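Local coordinates for peptidase M3B, oligoendopeptidase F (Enterococcus faecium, PDB 2QR4), which probably hydrolyses peptide bonds in short peptides, as a metallopeptidase of family M3, at residues E41-V46 and S89-E94; V155-D160 and L176-Y181; G221-A226 and S232-A237; E268-L273 and E277-Y282. One frame throughout, in Å; residues are numbered along the deposited sequence.

Contact 1: E41-V46 and S89-E94; sequences EFVLRV and SWFEPE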
# COMPACT_ATOMS: atom_id res chain seq x y z
N GLU A 41 -8.19 -8.95 32.89
CA GLU A 41 -9.52 -9.39 32.51
C GLU A 41 -10.14 -8.42 31.53
O GLU A 41 -10.75 -8.83 30.54
CB GLU A 41 -10.42 -9.53 33.73
CG GLU A 41 -10.19 -10.81 34.46
CD GLU A 41 -10.79 -10.79 35.85
OE1 GLU A 41 -11.25 -9.71 36.28
OE2 GLU A 41 -10.80 -11.85 36.51
N PHE A 42 -9.96 -7.13 31.79
CA PHE A 42 -10.52 -6.12 30.93
C PHE A 42 -9.91 -6.15 29.54
O PHE A 42 -10.65 -6.25 28.55
CB PHE A 42 -10.39 -4.71 31.52
CG PHE A 42 -10.72 -3.62 30.53
CD1 PHE A 42 -12.03 -3.24 30.31
CD2 PHE A 42 -9.71 -3.01 29.79
CE1 PHE A 42 -12.35 -2.25 29.38
CE2 PHE A 42 -10.01 -2.01 28.84
CZ PHE A 42 -11.33 -1.63 28.63
N VAL A 43 -8.58 -6.07 29.43
CA VAL A 43 -8.03 -5.90 28.09
C VAL A 43 -8.17 -7.16 27.25
O VAL A 43 -8.37 -7.08 26.05
CB VAL A 43 -6.57 -5.31 27.99
CG1 VAL A 43 -6.24 -4.38 29.15
CG2 VAL A 43 -5.56 -6.40 27.84
N LEU A 44 -8.07 -8.33 27.86
CA LEU A 44 -8.20 -9.56 27.11
C LEU A 44 -9.61 -9.69 26.57
O LEU A 44 -9.83 -10.14 25.46
CB LEU A 44 -7.81 -10.77 27.96
CG LEU A 44 -6.47 -11.43 27.61
CD1 LEU A 44 -5.53 -10.52 26.83
CD2 LEU A 44 -5.79 -11.99 28.84
N ARG A 45 -10.58 -9.27 27.38
CA ARG A 45 -11.96 -9.41 27.03
C ARG A 45 -12.30 -8.49 25.87
O ARG A 45 -12.97 -8.89 24.92
CB ARG A 45 -12.82 -9.09 28.25
CG ARG A 45 -14.29 -9.04 28.01
CD ARG A 45 -14.93 -7.95 28.86
NE ARG A 45 -14.56 -8.03 30.27
CZ ARG A 45 -14.51 -6.98 31.09
NH1 ARG A 45 -14.78 -5.76 30.62
NH2 ARG A 45 -14.17 -7.15 32.37
N VAL A 46 -11.82 -7.25 25.94
CA VAL A 46 -12.12 -6.27 24.90
C VAL A 46 -11.37 -6.63 23.64
O VAL A 46 -11.92 -6.62 22.54
CB VAL A 46 -11.76 -4.83 25.34
CG1 VAL A 46 -11.81 -3.91 24.20
CG2 VAL A 46 -12.76 -4.36 26.36
N SER A 89 -2.90 -0.34 24.34
CA SER A 89 -1.46 -0.46 24.11
C SER A 89 -0.59 -0.11 25.33
O SER A 89 0.60 -0.40 25.33
CB SER A 89 -1.04 0.40 22.91
OG SER A 89 -1.30 1.78 23.13
N TRP A 90 -1.17 0.52 26.35
CA TRP A 90 -0.41 0.86 27.56
C TRP A 90 -0.15 -0.40 28.40
O TRP A 90 0.72 -0.42 29.27
CB TRP A 90 -1.17 1.88 28.39
CG TRP A 90 -2.55 1.41 28.70
CD1 TRP A 90 -3.69 1.71 28.00
CD2 TRP A 90 -2.94 0.55 29.76
NE1 TRP A 90 -4.76 1.09 28.57
CE2 TRP A 90 -4.33 0.36 29.65
CE3 TRP A 90 -2.25 -0.09 30.81
CZ2 TRP A 90 -5.05 -0.45 30.53
CZ3 TRP A 90 -2.96 -0.89 31.68
CH2 TRP A 90 -4.35 -1.06 31.54
N PHE A 91 -0.92 -1.44 28.11
CA PHE A 91 -1.03 -2.62 28.97
C PHE A 91 0.28 -3.40 29.21
O PHE A 91 0.69 -3.58 30.36
CB PHE A 91 -2.15 -3.51 28.44
CG PHE A 91 -2.34 -4.78 29.20
CD1 PHE A 91 -2.64 -4.76 30.55
CD2 PHE A 91 -2.23 -6.00 28.57
CE1 PHE A 91 -2.82 -5.93 31.26
CE2 PHE A 91 -2.41 -7.17 29.27
CZ PHE A 91 -2.70 -7.14 30.61
N GLU A 92 0.93 -3.86 28.14
CA GLU A 92 2.18 -4.63 28.29
C GLU A 92 3.37 -3.81 28.82
O GLU A 92 4.14 -4.29 29.66
CB GLU A 92 2.54 -5.31 26.97
CG GLU A 92 1.45 -6.23 26.44
CD GLU A 92 1.93 -7.14 25.30
OE1 GLU A 92 3.09 -6.99 24.83
OE2 GLU A 92 1.15 -8.00 24.86
N PRO A 93 3.56 -2.59 28.31
CA PRO A 93 4.53 -1.68 28.92
C PRO A 93 4.30 -1.52 30.42
O PRO A 93 5.26 -1.53 31.19
CB PRO A 93 4.27 -0.35 28.19
CG PRO A 93 3.80 -0.81 26.82
CD PRO A 93 2.95 -2.02 27.09
N GLU A 94 3.04 -1.40 30.85
CA GLU A 94 2.80 -1.21 32.29
C GLU A 94 3.01 -2.48 33.09
O GLU A 94 3.50 -2.43 34.21
CB GLU A 94 1.42 -0.62 32.57
CG GLU A 94 1.34 0.85 32.27
CD GLU A 94 0.21 1.54 33.01
OE1 GLU A 94 -0.12 2.69 32.62
OE2 GLU A 94 -0.33 0.93 33.99
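Val43 meets Phe91 by a CH-pi contact. The methyl CG2 of Val43 sits over one face of the Phe91 ring, 3.7 Å from the ring centroid. It lies 23° off the ring normal and is offset toward the CD2-CE2 edge, where Val43 CG2 comes to 3.4 Å from Phe91 CD2. Phe91 has its CG anti to the backbone N (chi1 178°), which carries the ring out toward helix 33-63.

The remaining cross-contacts are apolar packing. The other methyl of the valine has two neighbours. Val43 CG1 lies 3.9 Å from Phe91 CG, and it approaches the six-membered part of the indole obliquely, with Val43 CG1 4.3 Å from Trp90 CZ2. Both methyls of Val43 thus touch Phe91, and CG1 also reaches Trp90.

No hydrogen bond crosses between the two segments. The one polar atom of the indole is satisfied elsewhere, as Trp90 NE1 bonds to Ser22 OG. Tyr119 of helix 117-124 packs on both Phe91 and Leu44, and so touches both sides of the contact.

This is helix packing in the all-helical N-terminal part of the chain. It joins the long helix 33-63 to the short helix 91-95. All three touching residues are buried, and the chemistry implies a junction held by dispersion and exclusion of water, with no directional bond between the segments.

Contact 2: V155-D160 and L176-Y181; sequences VLNNAD and LSHGVY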
# COMPACT_ATOMS: atom_id res chain seq x y z
N VAL A 155 -7.33 -6.97 -3.49
CA VAL A 155 -8.37 -6.34 -4.28
C VAL A 155 -7.99 -6.35 -5.77
O VAL A 155 -8.78 -6.74 -6.65
CB VAL A 155 -8.61 -4.91 -3.77
CG1 VAL A 155 -7.90 -3.95 -4.64
CG2 VAL A 155 -10.07 -4.59 -3.75
N LEU A 156 -6.77 -5.95 -6.04
CA LEU A 156 -6.27 -6.02 -7.40
C LEU A 156 -6.30 -7.47 -7.92
O LEU A 156 -6.76 -7.72 -9.03
CB LEU A 156 -4.84 -5.46 -7.44
CG LEU A 156 -4.07 -5.57 -8.75
CD1 LEU A 156 -4.81 -4.87 -9.91
CD2 LEU A 156 -2.70 -4.98 -8.55
N ASN A 157 -5.83 -8.41 -7.10
CA ASN A 157 -5.72 -9.81 -7.54
C ASN A 157 -7.08 -10.47 -7.72
O ASN A 157 -7.30 -11.19 -8.68
CB ASN A 157 -4.87 -10.64 -6.56
CG ASN A 157 -4.40 -11.96 -7.18
OD1 ASN A 157 -4.46 -13.02 -6.55
ND2 ASN A 157 -3.92 -11.90 -8.40
N ASN A 158 -8.00 -10.19 -6.81
CA ASN A 158 -9.28 -10.89 -6.84
C ASN A 158 -10.44 -10.13 -7.41
O ASN A 158 -11.43 -10.73 -7.79
CB ASN A 158 -9.65 -11.40 -5.44
CG ASN A 158 -8.58 -12.31 -4.87
OD1 ASN A 158 -8.25 -13.34 -5.45
ND2 ASN A 158 -8.02 -11.92 -3.74
N ALA A 159 -10.36 -8.80 -7.47
CA ALA A 159 -11.52 -8.05 -7.93
C ALA A 159 -11.32 -7.34 -9.28
O ALA A 159 -12.21 -7.35 -10.13
CB ALA A 159 -11.96 -7.07 -6.86
N ASP A 160 -10.14 -6.73 -9.47
CA ASP A 160 -9.90 -5.90 -10.67
C ASP A 160 -9.23 -6.59 -11.88
O ASP A 160 -9.61 -6.34 -13.01
CB ASP A 160 -9.16 -4.59 -10.32
CG ASP A 160 -9.98 -3.66 -9.41
OD1 ASP A 160 -11.19 -3.91 -9.18
OD2 ASP A 160 -9.40 -2.67 -8.92
N LEU A 176 -10.68 -17.07 -19.01
CA LEU A 176 -9.76 -17.38 -17.92
C LEU A 176 -10.14 -16.60 -16.67
O LEU A 176 -10.64 -15.47 -16.74
CB LEU A 176 -8.33 -17.00 -18.31
CG LEU A 176 -7.25 -18.03 -18.61
CD1 LEU A 176 -7.79 -19.35 -19.08
CD2 LEU A 176 -6.34 -17.41 -19.65
N SER A 177 -9.86 -17.20 -15.52
CA SER A 177 -10.17 -16.63 -14.22
C SER A 177 -9.54 -17.50 -13.16
O SER A 177 -9.12 -18.62 -13.46
CB SER A 177 -11.69 -16.62 -14.00
OG SER A 177 -12.13 -17.93 -13.78
N HIS A 178 -9.48 -17.01 -11.93
CA HIS A 178 -8.97 -17.79 -10.81
C HIS A 178 -9.75 -19.08 -10.57
O HIS A 178 -9.17 -20.12 -10.24
CB HIS A 178 -8.95 -16.96 -9.53
CG HIS A 178 -8.00 -15.80 -9.57
ND1 HIS A 178 -6.65 -15.97 -9.82
CD2 HIS A 178 -8.19 -14.48 -9.39
CE1 HIS A 178 -6.06 -14.78 -9.79
NE2 HIS A 178 -6.97 -13.87 -9.54
N GLY A 179 -11.07 -19.02 -10.75
CA GLY A 179 -11.92 -20.19 -10.54
C GLY A 179 -11.68 -21.33 -11.51
O GLY A 179 -11.80 -22.50 -11.15
N VAL A 180 -11.30 -21.01 -12.74
CA VAL A 180 -11.23 -22.00 -13.81
C VAL A 180 -9.78 -22.43 -14.10
O VAL A 180 -9.57 -23.49 -14.68
CB VAL A 180 -11.90 -21.43 -15.08
CG1 VAL A 180 -11.11 -21.75 -16.30
CG2 VAL A 180 -13.34 -21.92 -15.21
N TYR A 181 -8.80 -21.63 -13.69
CA TYR A 181 -7.41 -21.85 -14.08
C TYR A 181 -6.85 -23.23 -13.70
O TYR A 181 -6.33 -23.95 -14.55
CB TYR A 181 -6.50 -20.75 -13.54
CG TYR A 181 -5.03 -20.94 -13.86
CD1 TYR A 181 -4.53 -20.69 -15.14
CD2 TYR A 181 -4.14 -21.38 -12.88
CE1 TYR A 181 -3.18 -20.89 -15.43
CE2 TYR A 181 -2.81 -21.57 -13.16
CZ TYR A 181 -2.32 -21.33 -14.43
OH TYR A 181 -0.97 -21.52 -14.67
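His178 reaches across to the backbone of Asn157 and bonds to its carbonyl oxygen. The contact joins the C-terminal end of helix 143-160 to the first turn of helix 178-185. The two helices are linked in sequence by the beta hairpin of strands 165-167 and 173-175. The bond from His178 NE2 to Asn157 O is 2.8 Å long, with an N-H...O angle of 148°. The oxygen lies at the ring edge, close to the imidazole plane. Seen from the acceptor, the donor stands above the carbonyl plane, 39° out of it. The CG of His178 lies anti to the carbonyl carbon, beside the backbone N, and this sends the ring toward Asn157.

The Asn157 side chain borders the same ring. Asn157 ND2 is 3.8 Å from His178 NE2, and the amide and ring planes are 60° apart. This is packing; His178 NE2 gives its proton to Asn157 O, and Asn157 ND2 bonds to Tyr204 OH. Asn158 adds a looser touch, its OD1 lying 4.1 Å from His178 CD2.

Further out, the ring of Phe163 meets His178 edge-to-face, and Tyr204 of helix 190-206 also packs on the histidine. A wider pi-type turn at 156-160 ends the first helix, with Val155 O accepting from both Ala159 N and Asp160 N. At the end of the same segment, Asp160 bonds through its carboxylate to Thr210 and Asn209 of the second subunit, so this helix end also belongs to the dimer interface.

The histidine stands right after an N-cap. Ser177 OG accepts a weak capping bond from Val180 N at 3.4 Å.

Contact 3: G221-A226 and S232-A237; sequences GHNFKA and SSAREA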
# COMPACT_ATOMS: atom_id res chain seq x y z
N GLY A 221 7.57 -3.30 5.96
CA GLY A 221 6.90 -3.19 7.27
C GLY A 221 7.37 -4.22 8.28
O GLY A 221 7.56 -3.89 9.46
N HIS A 222 7.56 -5.47 7.82
CA HIS A 222 8.13 -6.52 8.69
C HIS A 222 9.52 -6.16 9.18
O HIS A 222 9.85 -6.35 10.35
CB HIS A 222 8.21 -7.86 7.95
CG HIS A 222 6.88 -8.46 7.64
ND1 HIS A 222 6.73 -9.46 6.70
CD2 HIS A 222 5.65 -8.20 8.14
CE1 HIS A 222 5.45 -9.79 6.64
NE2 HIS A 222 4.78 -9.05 7.50
N ASN A 223 10.35 -5.64 8.28
CA ASN A 223 11.70 -5.26 8.64
C ASN A 223 11.73 -4.09 9.61
O ASN A 223 12.47 -4.10 10.59
CB ASN A 223 12.56 -5.01 7.38
CG ASN A 223 13.11 -6.32 6.81
OD1 ASN A 223 13.27 -7.29 7.55
ND2 ASN A 223 13.40 -6.35 5.50
N PHE A 224 10.92 -3.08 9.33
CA PHE A 224 10.84 -1.94 10.21
C PHE A 224 10.41 -2.35 11.63
O PHE A 224 11.01 -1.90 12.61
CB PHE A 224 9.87 -0.90 9.64
CG PHE A 224 9.56 0.21 10.60
CD1 PHE A 224 10.48 1.21 10.83
CD2 PHE A 224 8.37 0.21 11.31
CE1 PHE A 224 10.22 2.22 11.74
CE2 PHE A 224 8.10 1.22 12.22
CZ PHE A 224 9.02 2.22 12.43
N LYS A 225 9.37 -3.19 11.74
CA LYS A 225 8.87 -3.62 13.06
C LYS A 225 9.90 -4.48 13.78
O LYS A 225 10.12 -4.33 14.98
CB LYS A 225 7.54 -4.36 12.95
CG LYS A 225 6.31 -3.45 12.91
CD LYS A 225 5.18 -4.13 12.15
CE LYS A 225 3.86 -3.42 12.32
NZ LYS A 225 2.79 -4.15 11.57
N ALA A 226 10.55 -5.38 13.05
CA ALA A 226 11.61 -6.18 13.62
C ALA A 226 12.70 -5.26 14.20
O ALA A 226 13.14 -5.43 15.34
CB ALA A 226 12.19 -7.12 12.56
N SER A 232 16.73 -9.44 15.77
CA SER A 232 17.89 -9.45 14.90
C SER A 232 17.47 -9.57 13.42
O SER A 232 18.29 -9.34 12.53
CB SER A 232 18.86 -10.56 15.32
OG SER A 232 18.31 -11.83 15.03
N SER A 233 16.21 -9.90 13.18
CA SER A 233 15.68 -9.99 11.79
C SER A 233 14.16 -10.16 11.77
O SER A 233 13.53 -10.48 12.79
CB SER A 233 16.30 -11.19 11.06
OG SER A 233 15.84 -12.42 11.65
N ALA A 234 13.58 -9.98 10.59
CA ALA A 234 12.14 -10.14 10.44
C ALA A 234 11.73 -11.56 10.77
O ALA A 234 10.69 -11.79 11.40
CB ALA A 234 11.73 -9.79 9.03
N ARG A 235 12.55 -12.52 10.36
CA ARG A 235 12.25 -13.93 10.60
C ARG A 235 12.25 -14.25 12.09
O ARG A 235 11.29 -14.83 12.60
CB ARG A 235 13.25 -14.84 9.87
CG ARG A 235 12.87 -16.33 9.98
CD ARG A 235 13.77 -17.21 9.14
NE ARG A 235 15.16 -17.20 9.62
CZ ARG A 235 16.11 -17.96 9.09
NH1 ARG A 235 15.81 -18.78 8.09
NH2 ARG A 235 17.35 -17.92 9.57
N GLU A 236 13.31 -13.87 12.79
CA GLU A 236 13.36 -14.09 14.23
C GLU A 236 12.11 -13.50 14.84
O GLU A 236 11.49 -14.11 15.70
CB GLU A 236 14.60 -13.46 14.87
CG GLU A 236 14.77 -13.80 16.36
CD GLU A 236 15.91 -13.04 17.02
OE1 GLU A 236 16.82 -13.70 17.56
OE2 GLU A 236 15.89 -11.79 17.01
N ALA A 237 11.73 -12.32 14.37
CA ALA A 237 10.52 -11.68 14.90
C ALA A 237 9.25 -12.52 14.71
O ALA A 237 8.49 -12.72 15.64
CB ALA A 237 10.35 -10.29 14.32
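Ala226 sets its methyl against the first turn of helix 234-240. Ala226 CB is 3.6 Å from Ser233 O and 3.7 Å from Ala234 CA, so it rests on backbone as much as on side chain. Ala226 CB also meets Ala237 CB at 4.1 Å.

Ala234 points back the other way. Its methyl enters beside the end of Asn223, and Asn223 OD1 lies 3.3 Å from Ala234 CB. The Asn223 CG is anti to its carbonyl carbon (chi1 -83°), which brings the amide round to this side of helix 208-228. The other end of the amide is held outside the contact, where Asn223 ND2 bonds to Asp453 OD2 and His450 O. His222 CB also lies near, 4.2 Å from Ala234 CB.

Two consecutive helices, 208-228 and 234-240, pack against each other here through alanines after a short connection. Small side chains let the backbones come close: Ala226 and Ala234 have their CA atoms 5.1 Å apart. No hydrogen bond joins the two segments.

The second helix starts with an N-cap. Ser233 holds the cap position, and its OG accepts from Glu236 N at 3.1 Å with an angle of 171°. Separately, Glu236 turns its carboxylate back to the residue before the cap. Glu236 OE2 accepts from Ser232 N at 2.8 Å, on the syn side but 33° out of the carboxylate plane. Arg235 faces away from helix 208-228, making salt bridges to Glu246 and Asp250.

Contact 4: E268-L273 and E277-Y282; sequences ELRKRL and EKLHMY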
# COMPACT_ATOMS: atom_id res chain seq x y z
N GLU A 268 12.33 -35.91 -14.25
CA GLU A 268 12.69 -36.78 -15.36
C GLU A 268 11.62 -37.85 -15.57
O GLU A 268 11.24 -38.15 -16.71
CB GLU A 268 14.06 -37.46 -15.15
CG GLU A 268 15.23 -36.49 -14.95
CD GLU A 268 15.75 -35.83 -16.26
OE1 GLU A 268 15.24 -36.12 -17.38
OE2 GLU A 268 16.68 -35.00 -16.14
N LEU A 269 11.14 -38.42 -14.47
CA LEU A 269 10.15 -39.50 -14.57
C LEU A 269 8.87 -38.96 -15.18
O LEU A 269 8.30 -39.55 -16.09
CB LEU A 269 9.89 -40.13 -13.21
CG LEU A 269 8.79 -41.17 -13.19
CD1 LEU A 269 9.11 -42.29 -14.16
CD2 LEU A 269 8.65 -41.70 -11.77
N ARG A 270 8.41 -37.82 -14.68
CA ARG A 270 7.23 -37.19 -15.27
C ARG A 270 7.42 -36.88 -16.78
O ARG A 270 6.48 -37.04 -17.57
CB ARG A 270 6.83 -35.97 -14.47
CG ARG A 270 5.85 -35.03 -15.15
CD ARG A 270 5.39 -33.94 -14.18
NE ARG A 270 4.46 -34.47 -13.18
CZ ARG A 270 3.14 -34.48 -13.33
NH1 ARG A 270 2.38 -34.98 -12.38
NH2 ARG A 270 2.57 -34.00 -14.44
N LYS A 271 8.61 -36.47 -17.19
CA LYS A 271 8.87 -36.20 -18.60
C LYS A 271 8.72 -37.49 -19.40
O LYS A 271 8.04 -37.51 -20.43
CB LYS A 271 10.27 -35.62 -18.80
CG LYS A 271 10.66 -35.41 -20.26
CD LYS A 271 11.82 -34.41 -20.33
CE LYS A 271 12.48 -34.37 -21.70
NZ LYS A 271 13.56 -33.34 -21.71
N ARG A 272 9.32 -38.56 -18.91
CA ARG A 272 9.17 -39.86 -19.54
C ARG A 272 7.72 -40.31 -19.63
O ARG A 272 7.29 -40.79 -20.67
CB ARG A 272 10.00 -40.92 -18.80
CG ARG A 272 11.48 -40.95 -19.20
CD ARG A 272 12.18 -42.23 -18.70
NE ARG A 272 12.18 -42.31 -17.24
CZ ARG A 272 13.10 -41.74 -16.46
NH1 ARG A 272 14.10 -41.05 -16.99
NH2 ARG A 272 13.01 -41.86 -15.14
N LEU A 273 6.96 -40.17 -18.55
CA LEU A 273 5.58 -40.64 -18.55
C LEU A 273 4.72 -39.89 -19.57
O LEU A 273 3.93 -40.51 -20.28
CB LEU A 273 4.96 -40.57 -17.15
CG LEU A 273 5.45 -41.65 -16.17
CD1 LEU A 273 4.81 -41.48 -14.80
CD2 LEU A 273 5.15 -43.03 -16.70
N GLU A 277 8.53 -33.85 -25.77
CA GLU A 277 9.89 -33.49 -26.15
C GLU A 277 10.52 -32.66 -25.05
O GLU A 277 11.68 -32.85 -24.70
CB GLU A 277 9.91 -32.72 -27.48
CG GLU A 277 11.30 -32.45 -28.03
CD GLU A 277 12.06 -33.72 -28.35
OE1 GLU A 277 11.41 -34.74 -28.68
OE2 GLU A 277 13.31 -33.71 -28.27
N LYS A 278 9.76 -31.72 -24.50
CA LYS A 278 10.25 -30.92 -23.39
C LYS A 278 9.20 -30.68 -22.31
O LYS A 278 8.04 -30.40 -22.62
CB LYS A 278 10.86 -29.61 -23.92
CG LYS A 278 12.36 -29.75 -24.17
CD LYS A 278 12.86 -28.89 -25.27
CE LYS A 278 14.36 -29.03 -25.42
NZ LYS A 278 14.77 -30.45 -25.53
N LEU A 279 9.60 -30.82 -21.05
CA LEU A 279 8.68 -30.65 -19.92
C LEU A 279 8.64 -29.21 -19.47
O LEU A 279 9.67 -28.62 -19.15
CB LEU A 279 9.12 -31.52 -18.72
CG LEU A 279 8.07 -31.72 -17.61
CD1 LEU A 279 6.88 -32.55 -18.09
CD2 LEU A 279 8.68 -32.37 -16.38
N HIS A 280 7.44 -28.64 -19.40
CA HIS A 280 7.33 -27.24 -19.00
C HIS A 280 6.53 -27.12 -17.70
O HIS A 280 5.83 -28.06 -17.30
CB HIS A 280 6.61 -26.42 -20.08
CG HIS A 280 7.28 -26.42 -21.42
ND1 HIS A 280 8.01 -25.35 -21.88
CD2 HIS A 280 7.30 -27.35 -22.41
CE1 HIS A 280 8.47 -25.63 -23.09
NE2 HIS A 280 8.05 -26.83 -23.43
N MSE A 281 6.62 -25.96 -17.06
CA MSE A 281 5.80 -25.68 -15.89
C MSE A 281 4.34 -26.06 -16.13
O MSE A 281 3.69 -26.65 -15.26
CB MSE A 281 5.93 -24.22 -15.44
CG MSE A 281 7.35 -23.83 -14.94
SE MSE A 281 8.11 -25.08 -13.60
CE MSE A 281 6.77 -24.93 -12.18
N TYR A 282 3.83 -25.79 -17.33
CA TYR A 282 2.41 -26.07 -17.58
C TYR A 282 2.11 -27.55 -17.82
O TYR A 282 1.00 -27.91 -18.22
CB TYR A 282 1.87 -25.21 -18.73
CG TYR A 282 2.65 -25.29 -20.02
CD1 TYR A 282 2.56 -26.41 -20.85
CD2 TYR A 282 3.46 -24.24 -20.43
CE1 TYR A 282 3.27 -26.48 -22.06
CE2 TYR A 282 4.18 -24.29 -21.63
CZ TYR A 282 4.08 -25.41 -22.44
OH TYR A 282 4.80 -25.45 -23.62
O HOH W 1 12.71 -30.83 -20.81
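Leu279 packs its isobutyl group against the side of helix 260-274, and this is the tight part of the contact. Both methyls take part. Leu279 CD1 lies 4.0 Å from Arg270 CG, and CD2 is 4.2 Å from Lys271 N. The side chains of Arg270 and Leu279 cross at about a right angle. The leucine touches the aliphatic root of the arginine, at CG. Leu279 CG is anti to the backbone N (chi1 -165°), which directs the isobutyl group at the helix. Arg270 runs on past the leucine, bends at chi3, and places NH2 on the carbonyl oxygen of Thr286. Both residues are buried.

The chain reverses after helix 260-274. The loop that follows doubles back along the last turns of the helix before a short 3-10 segment at 281-282. Beyond the leucine, His280 ND1 and Met281 N (a selenomethionine) are both bonded to the carboxylate of Asp483.

The other side of the contact is loose and wet. The extended Lys271 chain reaches across toward the loop. Lys271 CE passes 3.5 Å from Glu277 O, and no hydrogen bond from NZ to that oxygen is formed. A water receives both Lys271 NZ, at 2.8 Å, and Leu279 N, at 3.1 Å. It thus links the ammonium group to the loop backbone. The charged ends do not pair with each other: Lys271 NZ stands 6.6 Å from Glu277 OE2 and 4.9 Å from Lys278 NZ.

Overall arrangement
Contact 1 is fully buried and purely apolar, and it lies on the opposite side of the chain's centre from contact 4, with centres about 57 Å apart. The other three are partly buried. Contact 3 relies on small methyls between two consecutive helices, contact 2 on one hydrogen bond to a backbone oxygen, and contact 4 on a leucine with a water bridge at its edge. No two contacts share a helix, but helix 190-206 packs beside both contact 2 and contact 4, whose nearest atoms are about 6 Å apart. Contacts 2 and 3 also touch the second subunit, which reaches neither contact 1 nor contact 4.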